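Local coordinates for glycoside hydrolase family protein (Novosphingobium sp. PP1Y, PDB 6Q2F) that probably hydrolyses terminal alpha-L-rhamnose residues from glycosides, as a sodium-containing alpha-L-rhamnosidase of a glycoside hydrolase family, at residues H634-N639 with Y764-A769; A732-F737 with Y789-L794; V758-D763 with D867-L872. All blocks are in the same frame, centred on the assembly; numbering follows the deposited sequence.

The three contacts form one continuous region around a mixed sheet whose central strands run parallel. Their segments follow in the order 634-639, 732-737, 758-763, 764-769, 789-794 and 867-872, so each pair interleaves with the others. Strand 762-765 is shared by contacts 1 and 3 and neighbours strand 734-737 of contact 2. Contact 1 is centred about 12 Å from contact 2 and about 18 Å from contact 3. The centres of contacts 2 and 3 are about 8 Å apart. Asp763 ties them together through hydrogen bonds to His634 and Tyr789. Contact 1 thus fastens a helix of the barrel to this sheet, contact 2 builds its centre, and contact 3 adds helix 868-874.

Contact 1: H634-N639 with Y764-A769; sequences HLYGQN and YINFNA
Leu635, near the end of helix 620-636, drives its CD1 methyl against the end of strand 762-765, and this is the tight part of the contact. Leu635 CD1 sits 3.1 Å from the backbone oxygen of Tyr764. The same methyl lies 3.7 Å from CG2 of Ile765, the Leu635 and Ile765 side chains crossing at about a right angle. A branched apolar residue suits a place with Tyr789, Met596 and Leu773 also around it.

One residue further on, Tyr636 serves the wetter side. Its hydroxyl donates to OD1 of Asn768, which approaches at the ring edge in the ring plane, the amide turned only 20° from the ring. The modelled separation from Tyr636 OH to Asn768 OD1, 2.4 Å, is too short to be taken literally. Asn768 stands with CG opposite its backbone N (chi1 178°), which carries the amide to the tyrosine. A water also donates to Tyr636 OH, at 2.8 Å, and accepts from Asn766 ND2, which has a second partner in Asp594. Small Ala769 fits beside the hydroxyl, its CB 3.9 Å from Tyr636 OH.

Asn766 OD1 meanwhile accepts from Ala769 N at 2.9 Å, nearly straight at 167°. Asparagine suits this N-cap, where the first amides of helix 767-773 lack helical acceptors. The whole is a capped strand-to-helix turn of an alpha/beta sheet, docked on a helix of the (beta/alpha)8 barrel.

Contact 2: A732-F737 with Y789-L794; sequences ADVAYF and YKTIYL
Ala735 is gripped through both of its backbone polar groups by the neighbouring strand. Its N-H reaches Thr791 O at 3.0 Å and an almost straight 177°, while Ala735 O accepts from Tyr793 N at 2.8 Å. Phe737 N then bonds to Tyr793 O, also at 2.8 Å, so Tyr793 is held through N and O alike. At the start of the pair Asp733 O takes Lys790 N at 2.8 Å and, weakly, Thr791 N, where strand 788-794 is irregular.

This alternation is that of parallel strands, here 734-737 and 791-794; the axes of these short segments cross at -29°. Strand 734-737 lies between 762-765 and 788-794, with 818-820 and 860-863 beyond; counting the parallel strands alone, the order is 2-1-3-4-5, as in flavodoxin-like alpha/beta folds.

Val734, Thr791, Tyr736 and Tyr793 share one face. The same torsion in both tyrosines, CG opposite the backbone N (chi1 -174° in Tyr736), sends the rings out side by side. CD2 of Tyr793 rests over the Tyr736 ring near its rim, 3.6 Å from Tyr736 CE2, the planes being oblique. Val734 CG1 packs alongside the Tyr793 CB, and Ile868 and Leu872 lie against Val734.

Turned the other way, the Ala735 methyl sits over one face of the Tyr789 ring in a CH-pi contact, CB 3.9 Å from the ring centroid; a small residue suits so close an approach. The Tyr789 hydroxyl bonds to Asp763. At the margin the aliphatic part of Lys790 runs beside Asp733, while their charges go to other mates: Arg922 for the aspartate, Asp780 and Glu779 for the lysine.

Contact 3: V758-D763 with D867-L872; sequences VRYAYD and DIESAL
Glu869 turns its carboxylate to Val758 and Arg759 so that both oxygens are used. OE2 accepts two backbone donors: Arg759 N at 2.8 Å through its syn lone pair, and Val758 N at 2.7 Å on the anti side, about 20° out of the carboxylate plane. OE1 meets Arg759 NE at 2.8 Å in a salt bridge, with the guanidinium and carboxylate planes only 25° apart and the acid at the guanidinium edge. The arginine's bend at chi3 (-54°) folds NE back to this position. A charged, two-oxygen acceptor is well suited to three N-H donors.

Helix 868-874 supplies the glutamate from its first turn. Asp867 is its N-cap, its OD1 taking Ser870 N from above the carboxylate plane, and the helix packs through Ile868 and Leu872 on Thr791 of the alpha/beta sheet. With an alanine in place of Glu869, the two loop amides would probably be left without their acceptor and the Arg759 guanidinium without its countercharge.

The Tyr760 ring stands nearly perpendicular to the carboxylate, whose CD lies at the ring's edge. Leu872 CD1 lies over the middle of one face, 3.5 Å from the centroid of the Tyr760 ring, in a CH-pi contact. A water donates to Tyr760 OH and Glu869 O, both at 2.8 Å; the phenol also bonds to Val877 O.

Contact 1: H634-N639 with Y764-A769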
loop_
_atom_site.group_PDB
_atom_site.type_symbol
_atom_site.label_atom_id
_atom_site.label_comp_id
_atom_site.label_asym_id
_atom_site.label_seq_id
_atom_site.Cartn_x
_atom_site.Cartn_y
_atom_site.Cartn_z
ATOM N N HIS A 634 -9.181 12.866 -3.723
ATOM C CA HIS A 634 -10.306 13.437 -4.460
ATOM C C HIS A 634 -11.431 13.826 -3.506
ATOM O O HIS A 634 -11.984 14.929 -3.597
ATOM C CB HIS A 634 -10.824 12.444 -5.513
ATOM C CG HIS A 634 -9.791 11.988 -6.496
ATOM N ND1 HIS A 634 -9.962 10.861 -7.272
ATOM C CD2 HIS A 634 -8.579 12.495 -6.832
ATOM C CE1 HIS A 634 -8.901 10.687 -8.041
ATOM N NE2 HIS A 634 -8.051 11.672 -7.801
ATOM N N LEU A 635 -11.774 12.932 -2.584
ATOM C CA LEU A 635 -12.899 13.172 -1.691
ATOM C C LEU A 635 -12.571 14.209 -0.623
ATOM O O LEU A 635 -13.359 15.134 -0.408
ATOM C CB LEU A 635 -13.344 11.852 -1.065
ATOM C CG LEU A 635 -14.143 11.086 -2.116
ATOM C CD1 LEU A 635 -13.918 9.620 -1.967
ATOM C CD2 LEU A 635 -15.632 11.408 -1.966
ATOM N N TYR A 636 -11.405 14.109 0.026
ATOM C CA TYR A 636 -11.119 15.007 1.141
ATOM C C TYR A 636 -10.380 16.266 0.716
ATOM O O TYR A 636 -10.086 17.106 1.569
ATOM C CB TYR A 636 -10.348 14.259 2.247
ATOM C CG TYR A 636 -11.228 13.223 2.911
ATOM C CD1 TYR A 636 -11.385 11.960 2.348
ATOM C CD2 TYR A 636 -11.940 13.520 4.091
ATOM C CE1 TYR A 636 -12.208 11.018 2.936
ATOM C CE2 TYR A 636 -12.789 12.579 4.678
ATOM C CZ TYR A 636 -12.912 11.334 4.103
ATOM O OH TYR A 636 -13.725 10.385 4.661
ATOM N N GLY A 637 -10.091 16.424 -0.577
ATOM C CA GLY A 637 -9.608 17.687 -1.096
ATOM C C GLY A 637 -8.120 17.933 -0.989
ATOM O O GLY A 637 -7.675 19.053 -1.256
ATOM N N GLN A 638 -7.332 16.931 -0.659
ATOM C CA GLN A 638 -5.895 17.083 -0.632
ATOM C C GLN A 638 -5.371 17.330 -2.040
ATOM O O GLN A 638 -4.459 18.072 -2.222
ATOM C CB GLN A 638 -5.208 15.898 0.007
ATOM C CG GLN A 638 -5.516 15.715 1.461
ATOM C CD GLN A 638 -6.639 14.754 1.700
ATOM O OE1 GLN A 638 -7.486 14.558 0.858
ATOM N NE2 GLN A 638 -6.627 14.136 2.828
ATOM N N ASN A 639 -5.971 16.650 -3.004
ATOM C CA ASN A 639 -5.623 16.721 -4.423
ATOM C C ASN A 639 -4.311 16.023 -4.785
ATOM O O ASN A 639 -4.240 15.321 -5.736
ATOM C CB ASN A 639 -5.734 18.110 -5.016
ATOM C CG ASN A 639 -5.721 18.099 -6.530
ATOM O OD1 ASN A 639 -6.406 17.353 -7.152
ATOM N ND2 ASN A 639 -4.925 18.935 -7.100
ATOM N N TYR A 764 -13.273 5.217 -4.811
ATOM C CA TYR A 764 -13.822 4.483 -3.684
ATOM C C TYR A 764 -14.312 5.469 -2.632
ATOM O O TYR A 764 -13.716 6.534 -2.433
ATOM C CB TYR A 764 -12.776 3.577 -3.051
ATOM C CG TYR A 764 -12.365 2.415 -3.904
ATOM C CD1 TYR A 764 -13.287 1.441 -4.264
ATOM C CD2 TYR A 764 -11.052 2.274 -4.333
ATOM C CE1 TYR A 764 -12.915 0.353 -5.033
ATOM C CE2 TYR A 764 -10.673 1.186 -5.098
ATOM C CZ TYR A 764 -11.605 0.234 -5.443
ATOM O OH TYR A 764 -11.224 -0.830 -6.212
ATOM N N ILE A 765 -15.405 5.112 -1.953
ATOM C CA ILE A 765 -15.870 5.837 -0.773
ATOM C C ILE A 765 -16.032 4.827 0.349
ATOM O O ILE A 765 -16.518 3.711 0.126
ATOM C CB ILE A 765 -17.199 6.595 -1.001
ATOM C CG1 ILE A 765 -18.306 5.657 -1.470
ATOM C CG2 ILE A 765 -17.032 7.692 -2.014
ATOM C CD1 ILE A 765 -19.701 6.326 -1.412
ATOM N N ASN A 766 -15.592 5.202 1.546
ATOM C CA ASN A 766 -15.744 4.386 2.734
ATOM C C ASN A 766 -16.904 4.920 3.569
ATOM O O ASN A 766 -17.651 5.817 3.149
ATOM C CB ASN A 766 -14.423 4.348 3.517
ATOM C CG ASN A 766 -14.036 5.704 4.098
ATOM O OD1 ASN A 766 -14.603 6.736 3.734
ATOM N ND2 ASN A 766 -13.038 5.707 4.987
ATOM N N PHE A 767 -17.081 4.356 4.765
ATOM C CA PHE A 767 -18.211 4.754 5.596
ATOM C C PHE A 767 -18.152 6.242 5.922
ATOM O O PHE A 767 -19.166 6.942 5.816
ATOM C CB PHE A 767 -18.246 3.891 6.864
ATOM C CG PHE A 767 -19.263 4.331 7.897
ATOM C CD1 PHE A 767 -20.557 3.819 7.889
ATOM C CD2 PHE A 767 -18.906 5.226 8.895
ATOM C CE1 PHE A 767 -21.493 4.209 8.853
ATOM C CE2 PHE A 767 -19.833 5.631 9.882
ATOM C CZ PHE A 767 -21.124 5.110 9.864
ATOM N N ASN A 768 -16.974 6.754 6.291
ATOM C CA ASN A 768 -16.867 8.169 6.656
ATOM C C ASN A 768 -17.211 9.071 5.477
ATOM O O ASN A 768 -17.944 10.053 5.625
ATOM C CB ASN A 768 -15.465 8.527 7.160
ATOM C CG ASN A 768 -15.353 10.026 7.495
ATOM O OD1 ASN A 768 -14.970 10.847 6.648
ATOM N ND2 ASN A 768 -15.750 10.390 8.710
ATOM N N ALA A 769 -16.650 8.778 4.304
ATOM C CA ALA A 769 -16.980 9.570 3.126
ATOM C C ALA A 769 -18.472 9.493 2.826
ATOM O O ALA A 769 -19.108 10.515 2.572
ATOM C CB ALA A 769 -16.151 9.110 1.927
HETATM O O HOH W 1 -12.249 8.188 5.662
#

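Contact 2: A732-F737 with Y789-L794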
loop_
_atom_site.group_PDB
_atom_site.type_symbol
_atom_site.label_atom_id
_atom_site.label_comp_id
_atom_site.label_asym_id
_atom_site.label_seq_id
_atom_site.Cartn_x
_atom_site.Cartn_y
_atom_site.Cartn_z
ATOM N N ALA A 732 -14.848 11.949 -11.772
ATOM C CA ALA A 732 -15.306 10.567 -11.682
ATOM C C ALA A 732 -16.818 10.574 -11.560
ATOM O O ALA A 732 -17.383 11.472 -10.937
ATOM C CB ALA A 732 -14.676 9.836 -10.491
ATOM N N ASP A 733 -17.470 9.582 -12.164
ATOM C CA ASP A 733 -18.921 9.511 -12.149
ATOM C C ASP A 733 -19.463 8.554 -11.106
ATOM O O ASP A 733 -20.617 8.710 -10.699
ATOM C CB ASP A 733 -19.452 9.099 -13.529
ATOM C CG ASP A 733 -19.192 10.154 -14.585
ATOM O OD1 ASP A 733 -19.373 11.351 -14.295
ATOM O OD2 ASP A 733 -18.790 9.793 -15.696
ATOM N N VAL A 734 -18.666 7.583 -10.659
ATOM C CA VAL A 734 -19.136 6.529 -9.769
ATOM C C VAL A 734 -18.409 6.661 -8.438
ATOM O O VAL A 734 -17.179 6.783 -8.405
ATOM C CB VAL A 734 -18.932 5.132 -10.388
ATOM C CG1 VAL A 734 -19.322 4.046 -9.399
ATOM C CG2 VAL A 734 -19.748 4.991 -11.685
ATOM N N ALA A 735 -19.171 6.688 -7.345
ATOM C CA ALA A 735 -18.603 6.549 -6.010
ATOM C C ALA A 735 -18.792 5.091 -5.617
ATOM O O ALA A 735 -19.918 4.644 -5.386
ATOM C CB ALA A 735 -19.281 7.489 -5.010
ATOM N N TYR A 736 -17.698 4.340 -5.564
ATOM C CA TYR A 736 -17.777 2.902 -5.328
ATOM C C TYR A 736 -17.681 2.669 -3.825
ATOM O O TYR A 736 -16.589 2.713 -3.246
ATOM C CB TYR A 736 -16.667 2.192 -6.091
ATOM C CG TYR A 736 -16.702 0.681 -6.048
ATOM C CD1 TYR A 736 -16.551 -0.006 -4.845
ATOM C CD2 TYR A 736 -16.824 -0.066 -7.220
ATOM C CE1 TYR A 736 -16.566 -1.396 -4.798
ATOM C CE2 TYR A 736 -16.840 -1.459 -7.181
ATOM C CZ TYR A 736 -16.709 -2.121 -5.965
ATOM O OH TYR A 736 -16.729 -3.494 -5.902
ATOM N N PHE A 737 -18.815 2.401 -3.190
ATOM C CA PHE A 737 -18.838 2.099 -1.765
ATOM C C PHE A 737 -18.481 0.637 -1.581
ATOM O O PHE A 737 -19.178 -0.243 -2.103
ATOM C CB PHE A 737 -20.210 2.395 -1.169
ATOM C CG PHE A 737 -20.305 2.136 0.319
ATOM C CD1 PHE A 737 -19.646 2.947 1.223
ATOM C CD2 PHE A 737 -21.094 1.108 0.806
ATOM C CE1 PHE A 737 -19.756 2.726 2.579
ATOM C CE2 PHE A 737 -21.208 0.877 2.157
ATOM C CZ PHE A 737 -20.530 1.684 3.051
ATOM N N TYR A 789 -20.517 12.963 -8.211
ATOM C CA TYR A 789 -20.824 11.646 -8.740
ATOM C C TYR A 789 -22.284 11.558 -9.169
ATOM O O TYR A 789 -23.179 12.127 -8.523
ATOM C CB TYR A 789 -20.544 10.576 -7.692
ATOM C CG TYR A 789 -19.188 10.728 -7.048
ATOM C CD1 TYR A 789 -18.062 10.191 -7.653
ATOM C CD2 TYR A 789 -19.030 11.411 -5.846
ATOM C CE1 TYR A 789 -16.801 10.317 -7.076
ATOM C CE2 TYR A 789 -17.767 11.530 -5.240
ATOM C CZ TYR A 789 -16.667 10.987 -5.875
ATOM O OH TYR A 789 -15.421 11.116 -5.323
ATOM N N LYS A 790 -22.505 10.784 -10.239
ATOM C CA LYS A 790 -23.848 10.452 -10.696
ATOM C C LYS A 790 -24.508 9.403 -9.819
ATOM O O LYS A 790 -25.740 9.363 -9.744
ATOM C CB LYS A 790 -23.824 9.935 -12.142
ATOM C CG LYS A 790 -23.037 10.793 -13.101
ATOM C CD LYS A 790 -23.569 12.204 -13.180
ATOM C CE LYS A 790 -25.022 12.260 -13.611
ATOM N NZ LYS A 790 -25.456 13.687 -13.738
ATOM N N THR A 791 -23.730 8.547 -9.160
ATOM C CA THR A 791 -24.327 7.444 -8.422
ATOM C C THR A 791 -23.336 6.883 -7.413
ATOM O O THR A 791 -22.118 7.054 -7.541
ATOM C CB THR A 791 -24.780 6.326 -9.360
ATOM O OG1 THR A 791 -25.476 5.333 -8.605
ATOM C CG2 THR A 791 -23.564 5.678 -9.998
ATOM N N ILE A 792 -23.886 6.218 -6.405
ATOM C CA ILE A 792 -23.144 5.363 -5.494
ATOM C C ILE A 792 -23.323 3.945 -5.993
ATOM O O ILE A 792 -24.438 3.545 -6.343
ATOM C CB ILE A 792 -23.662 5.494 -4.047
ATOM C CG1 ILE A 792 -23.256 6.836 -3.443
ATOM C CG2 ILE A 792 -23.153 4.340 -3.186
ATOM C CD1 ILE A 792 -23.971 7.162 -2.133
ATOM N N TYR A 793 -22.245 3.184 -6.029
ATOM C CA TYR A 793 -22.313 1.770 -6.363
ATOM C C TYR A 793 -22.048 0.947 -5.108
ATOM O O TYR A 793 -21.093 1.222 -4.381
ATOM C CB TYR A 793 -21.305 1.428 -7.457
ATOM C CG TYR A 793 -21.326 -0.024 -7.813
ATOM C CD1 TYR A 793 -22.284 -0.526 -8.682
ATOM C CD2 TYR A 793 -20.383 -0.904 -7.284
ATOM C CE1 TYR A 793 -22.317 -1.870 -9.016
ATOM C CE2 TYR A 793 -20.409 -2.251 -7.613
ATOM C CZ TYR A 793 -21.383 -2.732 -8.471
ATOM O OH TYR A 793 -21.428 -4.070 -8.795
ATOM N N LEU A 794 -22.892 -0.056 -4.853
ATOM C CA LEU A 794 -22.719 -0.898 -3.666
ATOM C C LEU A 794 -21.863 -2.089 -4.060
ATOM O O LEU A 794 -22.352 -3.043 -4.664
ATOM C CB LEU A 794 -24.060 -1.340 -3.093
ATOM C CG LEU A 794 -24.988 -0.189 -2.707
ATOM C CD1 LEU A 794 -26.241 -0.747 -2.101
ATOM C CD2 LEU A 794 -24.304 0.767 -1.734
#

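Contact 3: V758-D763 with D867-L872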
loop_
_atom_site.group_PDB
_atom_site.type_symbol
_atom_site.label_atom_id
_atom_site.label_comp_id
_atom_site.label_asym_id
_atom_site.label_seq_id
_atom_site.Cartn_x
_atom_site.Cartn_y
_atom_site.Cartn_z
ATOM N N VAL A 758 -15.537 0.904 -16.650
ATOM C CA VAL A 758 -14.377 1.029 -17.526
ATOM C C VAL A 758 -14.390 2.352 -18.287
ATOM O O VAL A 758 -13.384 3.059 -18.339
ATOM C CB VAL A 758 -14.292 -0.164 -18.503
ATOM C CG1 VAL A 758 -13.180 0.066 -19.521
ATOM C CG2 VAL A 758 -14.048 -1.458 -17.727
ATOM N N ARG A 759 -15.529 2.700 -18.877
ATOM C CA ARG A 759 -15.680 3.899 -19.690
ATOM C C ARG A 759 -16.046 5.119 -18.861
ATOM O O ARG A 759 -16.196 6.214 -19.419
ATOM C CB ARG A 759 -16.728 3.639 -20.784
ATOM C CG ARG A 759 -16.404 2.377 -21.613
ATOM C CD ARG A 759 -17.471 2.095 -22.685
ATOM N NE ARG A 759 -18.811 2.025 -22.117
ATOM C CZ ARG A 759 -19.930 2.257 -22.797
ATOM N NH1 ARG A 759 -19.876 2.584 -24.081
ATOM N NH2 ARG A 759 -21.105 2.170 -22.185
ATOM N N TYR A 760 -16.154 4.948 -17.545
ATOM C CA TYR A 760 -16.385 6.011 -16.586
ATOM C C TYR A 760 -15.340 5.906 -15.480
ATOM O O TYR A 760 -14.934 4.804 -15.105
ATOM C CB TYR A 760 -17.788 5.898 -15.944
ATOM C CG TYR A 760 -18.946 5.763 -16.914
ATOM C CD1 TYR A 760 -19.184 4.568 -17.574
ATOM C CD2 TYR A 760 -19.829 6.820 -17.124
ATOM C CE1 TYR A 760 -20.256 4.433 -18.454
ATOM C CE2 TYR A 760 -20.897 6.698 -17.982
ATOM C CZ TYR A 760 -21.098 5.504 -18.649
ATOM O OH TYR A 760 -22.163 5.389 -19.520
ATOM N N ALA A 761 -14.912 7.044 -14.945
ATOM C CA ALA A 761 -13.971 7.001 -13.837
ATOM C C ALA A 761 -14.712 6.810 -12.516
ATOM O O ALA A 761 -15.916 7.058 -12.408
ATOM C CB ALA A 761 -13.123 8.273 -13.778
ATOM N N TYR A 762 -13.977 6.356 -11.504
ATOM C CA TYR A 762 -14.584 6.096 -10.212
ATOM C C TYR A 762 -13.599 6.385 -9.091
ATOM O O TYR A 762 -12.377 6.377 -9.281
ATOM C CB TYR A 762 -15.089 4.653 -10.088
ATOM C CG TYR A 762 -14.014 3.586 -10.090
ATOM C CD1 TYR A 762 -13.434 3.152 -11.286
ATOM C CD2 TYR A 762 -13.618 2.972 -8.907
ATOM C CE1 TYR A 762 -12.457 2.156 -11.295
ATOM C CE2 TYR A 762 -12.657 1.984 -8.906
ATOM C CZ TYR A 762 -12.069 1.581 -10.098
ATOM O OH TYR A 762 -11.119 0.584 -10.084
ATOM N N ASP A 763 -14.177 6.687 -7.928
ATOM C CA ASP A 763 -13.493 6.782 -6.649
ATOM C C ASP A 763 -14.091 5.742 -5.712
ATOM O O ASP A 763 -15.287 5.428 -5.795
ATOM C CB ASP A 763 -13.683 8.168 -6.001
ATOM C CG ASP A 763 -12.952 9.279 -6.727
ATOM O OD1 ASP A 763 -11.871 9.005 -7.284
ATOM O OD2 ASP A 763 -13.464 10.431 -6.714
ATOM N N ASP A 867 -24.406 -4.248 -12.385
ATOM C CA ASP A 867 -23.878 -3.930 -13.710
ATOM C C ASP A 867 -23.815 -2.407 -13.811
ATOM O O ASP A 867 -24.795 -1.761 -14.186
ATOM C CB ASP A 867 -24.777 -4.542 -14.798
ATOM C CG ASP A 867 -24.209 -4.371 -16.196
ATOM O OD1 ASP A 867 -23.448 -3.407 -16.419
ATOM O OD2 ASP A 867 -24.522 -5.203 -17.070
ATOM N N ILE A 868 -22.655 -1.829 -13.496
ATOM C CA ILE A 868 -22.601 -0.384 -13.286
ATOM C C ILE A 868 -22.798 0.363 -14.601
ATOM O O ILE A 868 -23.461 1.404 -14.646
ATOM C CB ILE A 868 -21.286 0.018 -12.586
ATOM C CG1 ILE A 868 -21.222 1.531 -12.379
ATOM C CG2 ILE A 868 -20.061 -0.445 -13.387
ATOM C CD1 ILE A 868 -22.366 2.087 -11.584
ATOM N N GLU A 869 -22.237 -0.144 -15.692
ATOM C CA GLU A 869 -22.340 0.608 -16.937
ATOM C C GLU A 869 -23.731 0.496 -17.546
ATOM O O GLU A 869 -24.201 1.432 -18.205
ATOM C CB GLU A 869 -21.266 0.146 -17.915
ATOM C CG GLU A 869 -19.866 0.395 -17.380
ATOM C CD GLU A 869 -18.896 0.771 -18.478
ATOM O OE1 GLU A 869 -19.294 0.698 -19.651
ATOM O OE2 GLU A 869 -17.754 1.162 -18.166
ATOM N N SER A 870 -24.414 -0.622 -17.323
ATOM C CA SER A 870 -25.782 -0.721 -17.805
ATOM C C SER A 870 -26.720 0.141 -16.964
ATOM O O SER A 870 -27.722 0.651 -17.476
ATOM C CB SER A 870 -26.217 -2.183 -17.824
ATOM O OG SER A 870 -27.619 -2.288 -17.801
ATOM N N ALA A 871 -26.394 0.354 -15.691
ATOM C CA ALA A 871 -27.204 1.265 -14.895
ATOM C C ALA A 871 -26.947 2.710 -15.300
ATOM O O ALA A 871 -27.888 3.509 -15.396
ATOM C CB ALA A 871 -26.927 1.058 -13.409
ATOM N N LEU A 872 -25.681 3.063 -15.553
ATOM C CA LEU A 872 -25.381 4.408 -16.037
ATOM C C LEU A 872 -26.064 4.668 -17.377
ATOM O O LEU A 872 -26.542 5.781 -17.645
ATOM C CB LEU A 872 -23.870 4.587 -16.145
ATOM C CG LEU A 872 -23.152 4.668 -14.794
ATOM C CD1 LEU A 872 -21.634 4.517 -14.941
ATOM C CD2 LEU A 872 -23.521 5.989 -14.129
HETATM O O HOH W 2 -22.794 2.787 -20.167
#